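Local structure of conserved membrane protein (Chlamydia abortus, 6GZU) at residues 35-47 and 79-91. The protein is a secreted effector of the CE clan that combines deubiquitination and acetylation activities and induces Golgi fragmentation in host cells. Sequence-based numbering, arbitrary orientation.
With ZN (zinc ion), chain C.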
# COMPACT_ATOMS: atom_id res chain seq x y z
N SER A 35 -12.83 -4.86 -7.69
CA SER A 35 -13.49 -5.27 -6.46
C SER A 35 -12.62 -6.14 -5.55
O SER A 35 -12.94 -6.31 -4.38
CB SER A 35 -14.81 -5.96 -6.76
OG SER A 35 -14.60 -7.17 -7.47
N ASP A 36 -11.52 -6.69 -6.07
CA ASP A 36 -10.59 -7.53 -5.30
C ASP A 36 -9.59 -6.71 -4.51
O ASP A 36 -8.77 -7.27 -3.78
CB ASP A 36 -9.78 -8.42 -6.24
CG ASP A 36 -10.56 -9.61 -6.76
OD1 ASP A 36 -11.57 -9.99 -6.14
OD2 ASP A 36 -10.13 -10.16 -7.80
N LEU A 37 -9.58 -5.39 -4.69
CA LEU A 37 -8.57 -4.56 -4.03
C LEU A 37 -9.02 -4.11 -2.66
O LEU A 37 -10.07 -3.46 -2.54
CB LEU A 37 -8.32 -3.32 -4.86
CG LEU A 37 -7.34 -2.29 -4.29
CD1 LEU A 37 -5.93 -2.88 -4.28
CD2 LEU A 37 -7.35 -0.95 -5.09
N PHE A 38 -8.24 -4.45 -1.64
CA PHE A 38 -8.40 -3.94 -0.30
C PHE A 38 -7.61 -2.62 -0.15
O PHE A 38 -6.39 -2.56 -0.39
CB PHE A 38 -7.86 -4.96 0.69
CG PHE A 38 -7.89 -4.51 2.11
CD1 PHE A 38 -6.80 -3.84 2.67
CD2 PHE A 38 -8.97 -4.81 2.93
CE1 PHE A 38 -6.81 -3.45 3.99
CE2 PHE A 38 -8.98 -4.41 4.28
CZ PHE A 38 -7.92 -3.72 4.79
N VAL A 39 -8.30 -1.58 0.30
CA VAL A 39 -7.68 -0.30 0.62
C VAL A 39 -7.55 -0.21 2.14
O VAL A 39 -8.53 -0.39 2.86
CB VAL A 39 -8.58 0.80 0.13
CG1 VAL A 39 -7.98 2.21 0.50
CG2 VAL A 39 -8.80 0.64 -1.39
N PRO A 40 -6.32 -0.00 2.64
CA PRO A 40 -6.06 0.04 4.08
C PRO A 40 -6.48 1.35 4.71
O PRO A 40 -7.15 2.17 4.09
CB PRO A 40 -4.54 -0.16 4.19
CG PRO A 40 -4.02 0.54 2.95
CD PRO A 40 -5.08 0.19 1.86
N SER A 41 -6.08 1.55 5.96
CA SER A 41 -6.60 2.68 6.74
C SER A 41 -6.48 4.01 6.02
O SER A 41 -5.42 4.35 5.50
CB SER A 41 -5.80 2.79 8.02
OG SER A 41 -6.12 4.01 8.68
N LEU A 42 -7.57 4.76 5.99
CA LEU A 42 -7.56 6.11 5.40
C LEU A 42 -7.00 7.13 6.39
O LEU A 42 -6.81 8.30 6.04
CB LEU A 42 -8.97 6.54 5.00
CG LEU A 42 -9.77 5.57 4.11
CD1 LEU A 42 -11.10 6.20 3.69
CD2 LEU A 42 -8.97 5.15 2.87
N TYR A 43 -6.71 6.68 7.61
CA TYR A 43 -6.30 7.58 8.69
C TYR A 43 -4.79 7.52 9.03
O TYR A 43 -4.16 8.55 9.31
CB TYR A 43 -7.12 7.26 9.93
CG TYR A 43 -6.92 8.18 11.08
CD1 TYR A 43 -7.33 9.50 11.01
CD2 TYR A 43 -6.35 7.73 12.26
CE1 TYR A 43 -7.17 10.37 12.08
CE2 TYR A 43 -6.17 8.59 13.34
CZ TYR A 43 -6.58 9.90 13.24
OH TYR A 43 -6.41 10.75 14.31
N THR A 44 -4.20 6.31 9.01
CA THR A 44 -2.80 6.12 9.41
C THR A 44 -2.03 5.43 8.28
O THR A 44 -2.29 4.26 7.97
CB THR A 44 -2.71 5.24 10.69
OG1 THR A 44 -3.52 5.82 11.73
CG2 THR A 44 -1.26 5.09 11.17
N PRO A 45 -1.05 6.13 7.67
CA PRO A 45 -0.20 5.44 6.68
C PRO A 45 0.68 4.41 7.39
O PRO A 45 0.89 4.53 8.60
CB PRO A 45 0.75 6.53 6.15
CG PRO A 45 0.19 7.84 6.71
CD PRO A 45 -0.64 7.53 7.91
N SER A 46 1.19 3.44 6.65
CA SER A 46 2.14 2.47 7.22
C SER A 46 3.56 3.01 7.12
O SER A 46 3.82 3.98 6.39
CB SER A 46 2.07 1.16 6.45
OG SER A 46 0.73 0.63 6.50
N THR A 47 4.48 2.39 7.86
CA THR A 47 5.92 2.69 7.77
C THR A 47 6.65 1.36 7.70
O THR A 47 6.04 0.30 7.86
CB THR A 47 6.44 3.43 9.03
OG1 THR A 47 6.42 2.52 10.15
CG2 THR A 47 5.57 4.65 9.35
N HIS A 79 -10.95 -5.89 12.86
CA HIS A 79 -11.09 -4.50 13.30
C HIS A 79 -11.66 -3.59 12.17
O HIS A 79 -11.66 -2.33 12.25
CB HIS A 79 -9.74 -3.98 13.81
CG HIS A 79 -8.71 -3.80 12.74
ND1 HIS A 79 -8.50 -4.72 11.74
CD2 HIS A 79 -7.83 -2.80 12.51
CE1 HIS A 79 -7.55 -4.28 10.92
NE2 HIS A 79 -7.11 -3.13 11.39
N HIS A 80 -12.17 -4.23 11.12
CA HIS A 80 -12.70 -3.49 9.96
C HIS A 80 -14.14 -3.07 10.01
O HIS A 80 -14.56 -2.27 9.18
CB HIS A 80 -12.54 -4.29 8.69
CG HIS A 80 -11.14 -4.75 8.45
ND1 HIS A 80 -10.78 -6.08 8.50
CD2 HIS A 80 -10.01 -4.05 8.18
CE1 HIS A 80 -9.48 -6.17 8.25
NE2 HIS A 80 -8.99 -4.95 8.08
N GLN A 81 -14.89 -3.61 10.94
CA GLN A 81 -16.30 -3.27 10.99
C GLN A 81 -16.56 -2.13 11.98
O GLN A 81 -15.88 -2.00 13.00
CB GLN A 81 -17.12 -4.54 11.26
CG GLN A 81 -17.00 -5.55 10.09
N ASN A 82 -17.53 -1.29 11.65
CA ASN A 82 -17.91 -0.20 12.55
C ASN A 82 -16.74 0.73 12.87
O ASN A 82 -16.64 1.29 13.96
CB ASN A 82 -18.53 -0.77 13.83
CG ASN A 82 -19.65 0.07 14.35
N ASN A 83 -15.84 0.87 11.91
CA ASN A 83 -14.71 1.79 12.09
C ASN A 83 -14.72 2.81 10.97
O ASN A 83 -14.21 2.55 9.89
CB ASN A 83 -13.38 1.03 12.15
CG ASN A 83 -12.19 1.94 12.36
OD1 ASN A 83 -12.25 3.15 12.16
ND2 ASN A 83 -11.08 1.35 12.75
N TYR A 84 -15.26 3.99 11.24
CA TYR A 84 -15.45 5.00 10.21
C TYR A 84 -14.32 6.00 10.16
O TYR A 84 -14.35 6.91 9.35
CB TYR A 84 -16.79 5.71 10.44
CG TYR A 84 -17.94 4.79 10.24
CD1 TYR A 84 -18.47 4.57 8.96
CD2 TYR A 84 -18.50 4.12 11.29
CE1 TYR A 84 -19.52 3.71 8.77
CE2 TYR A 84 -19.56 3.28 11.12
CZ TYR A 84 -20.06 3.06 9.87
OH TYR A 84 -21.10 2.18 9.76
N GLN A 85 -13.29 5.81 10.98
CA GLN A 85 -12.12 6.66 10.93
C GLN A 85 -11.08 6.03 10.02
O GLN A 85 -10.59 6.66 9.10
CB GLN A 85 -11.55 6.81 12.32
CG GLN A 85 -10.31 7.67 12.38
CD GLN A 85 -9.91 7.91 13.80
OE1 GLN A 85 -9.50 6.97 14.50
NE2 GLN A 85 -10.05 9.15 14.26
N ASP A 86 -10.76 4.76 10.27
CA ASP A 86 -9.83 4.05 9.39
C ASP A 86 -10.51 3.40 8.18
O ASP A 86 -9.94 3.38 7.09
CB ASP A 86 -9.12 2.93 10.15
CG ASP A 86 -8.30 3.44 11.29
OD1 ASP A 86 -7.18 3.92 11.03
OD2 ASP A 86 -8.74 3.29 12.45
N TYR A 87 -11.69 2.82 8.39
CA TYR A 87 -12.32 1.99 7.35
C TYR A 87 -13.76 2.33 7.04
O TYR A 87 -14.59 1.44 7.01
CB TYR A 87 -12.23 0.48 7.72
CG TYR A 87 -10.84 0.04 8.12
CD1 TYR A 87 -9.83 -0.07 7.19
CD2 TYR A 87 -10.54 -0.27 9.46
CE1 TYR A 87 -8.54 -0.46 7.56
CE2 TYR A 87 -9.25 -0.66 9.85
CZ TYR A 87 -8.27 -0.75 8.89
OH TYR A 87 -7.00 -1.10 9.27
N PRO A 88 -14.06 3.60 6.75
CA PRO A 88 -15.47 3.87 6.43
C PRO A 88 -15.88 3.18 5.13
O PRO A 88 -17.06 2.86 4.95
CB PRO A 88 -15.49 5.39 6.24
CG PRO A 88 -14.03 5.75 5.84
CD PRO A 88 -13.19 4.78 6.63
N HIS A 89 -14.91 2.93 4.25
CA HIS A 89 -15.15 2.31 2.94
C HIS A 89 -15.40 0.79 3.06
O HIS A 89 -15.76 0.15 2.07
CB HIS A 89 -13.97 2.58 2.01
CG HIS A 89 -12.66 2.13 2.57
ND1 HIS A 89 -12.13 2.65 3.74
CD2 HIS A 89 -11.79 1.19 2.14
CE1 HIS A 89 -10.98 2.06 3.99
NE2 HIS A 89 -10.74 1.18 3.02
N LEU A 90 -15.17 0.22 4.25
CA LEU A 90 -15.40 -1.22 4.46
C LEU A 90 -16.66 -1.49 5.26
O LEU A 90 -17.03 -2.65 5.46
CB LEU A 90 -14.23 -1.87 5.20
CG LEU A 90 -12.90 -1.79 4.44
CD1 LEU A 90 -11.77 -2.49 5.21
CD2 LEU A 90 -13.06 -2.35 3.01
N ALA A 91 -17.35 -0.43 5.70
CA ALA A 91 -18.59 -0.57 6.48
C ALA A 91 -19.62 -1.48 5.80
O ALA A 91 -20.33 -2.25 6.47
CB ALA A 91 -19.19 0.80 6.78
ZN ZN C . -12.01 -7.66 8.93
O HOH W 1 -5.18 -1.10 7.30
O HOH W 2 -5.23 4.35 12.69
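With OG anti to the backbone N (chi1 169°), Ser41 meets Asp86, whose CG turns beside its own N. Their bond, Ser41 OG to Asp86 OD1 at 2.6 Å, joins an ST motif to an Asx motif. Serine suits its place because the same OG accepts from Tyr43 N and Thr44 N while donating its proton to the anti lone pair of OD1. Across from it, Asn83 OD1 receives Gln85 N and Asp86 N, and its ND2 reaches Asp86 OD2, which helps fix the carboxylate's rotation; an asparagine can do both. The backbones are tied by Leu42 N to Asp86 O, 3.0 Å, on a carbonyl lone pair. At the outer end, Gln85, extended beyond CG, lays its flat amide over one face of the Tyr43 ring, planes 5° apart, and its CG makes a CH-pi contact with the same ring.

Earlier in the same segment, residues 37-38 form an outermost strand of the mixed sheet, and Phe38 brings it to the zinc site. Its ring offers an apolar edge to the face of His80 in an offset edge-to-face pair, centroids 5.4 Å apart, and Leu90 CD1 packs on Phe38 CE2. His80 suits a bridging place, ligating zinc through ND1 with His60, Cys78 and Cys95, while Asp58 holds its NE2. His89, with Leu42 CD2 in an off-centre CH-pi contact with its ring, points NE2 almost straight (179°) at Val39 O, 2.7 Å away; the flat imidazole lets NE2 donate within the ring plane, though from above the carbonyl plane.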